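Local coordinates for protein possible hydrolase (Mycobacterium tuberculosis, PDB 6WYN) that hydrolyses carboxylic esters, with highest activity toward short, straight-chain alkyl esters, and is likely involved in ester and lipid metabolism, at residues Q186-A189 with E190-E194. Numbering follows the deposited sequence.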
loop_
_atom_site.group_PDB
_atom_site.type_symbol
_atom_site.label_atom_id
_atom_site.label_comp_id
_atom_site.label_asym_id
_atom_site.label_seq_id
_atom_site.Cartn_x
_atom_site.Cartn_y
_atom_site.Cartn_z
ATOM N N GLN A 186 3.888 -15.084 1.413
ATOM C CA GLN A 186 4.464 -16.172 2.262
ATOM C C GLN A 186 5.895 -16.474 1.794
ATOM O O GLN A 186 6.811 -16.538 2.622
ATOM C CB GLN A 186 3.586 -17.419 2.190
ATOM C CG GLN A 186 3.976 -18.510 3.186
ATOM C CD GLN A 186 2.880 -19.545 3.285
ATOM O OE1 GLN A 186 2.334 -20.016 2.290
ATOM N NE2 GLN A 186 2.528 -19.898 4.499
ATOM N N ARG A 187 6.114 -16.648 0.492
ATOM C CA ARG A 187 7.483 -16.951 -0.025
ATOM C C ARG A 187 8.411 -15.773 0.339
ATOM O O ARG A 187 9.559 -16.015 0.815
ATOM C CB ARG A 187 7.350 -17.296 -1.528
ATOM C CG ARG A 187 8.626 -17.311 -2.369
ATOM C CD ARG A 187 8.394 -17.419 -3.901
ATOM N NE ARG A 187 7.216 -18.229 -4.129
ATOM C CZ ARG A 187 6.082 -17.843 -4.721
ATOM N NH1 ARG A 187 5.954 -16.664 -5.308
ATOM N NH2 ARG A 187 5.079 -18.696 -4.761
ATOM N N HIS A 188 8.000 -14.515 0.155
ATOM C CA HIS A 188 8.845 -13.338 0.540
ATOM C C HIS A 188 9.166 -13.323 2.049
ATOM O O HIS A 188 10.320 -13.041 2.419
ATOM C CB HIS A 188 8.175 -12.020 0.139
ATOM C CG HIS A 188 8.971 -10.797 0.453
ATOM N ND1 HIS A 188 10.051 -10.394 -0.319
ATOM C CD2 HIS A 188 8.845 -9.878 1.432
ATOM C CE1 HIS A 188 10.571 -9.286 0.178
ATOM N NE2 HIS A 188 9.846 -8.944 1.252
ATOM N N ALA A 189 8.171 -13.597 2.890
ATOM C CA ALA A 189 8.321 -13.639 4.361
ATOM C C ALA A 189 9.367 -14.714 4.713
ATOM O O ALA A 189 10.301 -14.398 5.496
ATOM C CB ALA A 189 6.985 -13.882 5.023
ATOM N N GLU A 190 9.304 -15.887 4.064
ATOM C CA GLU A 190 10.258 -16.995 4.355
ATOM C C GLU A 190 11.684 -16.597 3.927
ATOM O O GLU A 190 12.589 -16.839 4.693
ATOM C CB GLU A 190 9.717 -18.309 3.799
ATOM C CG GLU A 190 8.501 -18.801 4.571
ATOM C CD GLU A 190 7.741 -19.971 3.952
ATOM O OE1 GLU A 190 8.109 -20.422 2.835
ATOM O OE2 GLU A 190 6.763 -20.427 4.583
ATOM N N LEU A 191 11.902 -15.938 2.795
ATOM C CA LEU A 191 13.274 -15.503 2.394
ATOM C C LEU A 191 13.845 -14.502 3.415
ATOM O O LEU A 191 15.042 -14.572 3.720
ATOM C CB LEU A 191 13.251 -14.871 0.995
ATOM C CG LEU A 191 13.207 -15.851 -0.182
ATOM C CD1 LEU A 191 12.634 -15.178 -1.422
ATOM C CD2 LEU A 191 14.591 -16.437 -0.477
ATOM N N THR A 192 13.039 -13.567 3.899
ATOM C CA THR A 192 13.537 -12.408 4.680
ATOM C C THR A 192 13.678 -12.763 6.166
ATOM O O THR A 192 14.213 -11.921 6.911
ATOM C CB THR A 192 12.617 -11.202 4.462
ATOM O OG1 THR A 192 11.269 -11.609 4.725
ATOM C CG2 THR A 192 12.757 -10.644 3.066
ATOM N N ALA A 193 13.234 -13.947 6.596
ATOM C CA ALA A 193 13.063 -14.282 8.029
ATOM C C ALA A 193 14.387 -14.205 8.823
ATOM O O ALA A 193 14.327 -13.700 9.975
ATOM C CB ALA A 193 12.403 -15.624 8.158
ATOM N N GLU A 194 15.526 -14.680 8.284
ATOM C CA GLU A 194 16.824 -14.713 9.024
ATOM C C GLU A 194 17.207 -13.274 9.370
ATOM O O GLU A 194 17.568 -13.031 10.544
ATOM C CB GLU A 194 17.971 -15.377 8.247
ATOM C CG GLU A 194 19.244 -15.543 9.083
ATOM C CD GLU A 194 20.377 -16.385 8.502
ATOM O OE1 GLU A 194 21.556 -15.991 8.668
ATOM O OE2 GLU A 194 20.099 -17.447 7.913
#
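Thr192 lays its methyl over one face of the His188 imidazole in helix 182-200 of this alpha/beta-hydrolase, forming a CH-pi contact between residues four apart, about one helical turn. CG2 sits 4.0 Å from the centroid of the His188 ring, 22° off the ring normal, and is shifted toward the rim, where NE2 and CE1 are its nearest ring atoms. The imidazole reaches this methyl because His188 CG stands anti to the backbone N (chi1 -178°). The ring of Phe283 also meets the imidazole. His188 is involved in substrate selectivity, and its side chain lies about 6 Å from that of Ser155, the likely nucleophile, so the contact borders the active site.

Thr192 OG1 turns back to the preceding turn, 2.9 Å from His188 O and 3.1 Å from Ala189 O; Arg196 NE donates to the same hydroxyl oxygen, and Arg196 NH2 to Ala189 O. Thr192 N donates to His188 O and, weakly, to Ala189 O. Leu191 N donates to Arg187 O, while the Arg187 side chain carries its guanidinium to Asp288, pairing NH1 with OD2. On another flank, Gln186 and Glu190 run side by side as extended chains pointing the same way, their amide and carboxylate planes 29° apart. They touch through Gln186 CG, 3.7 Å from Glu190 OE2.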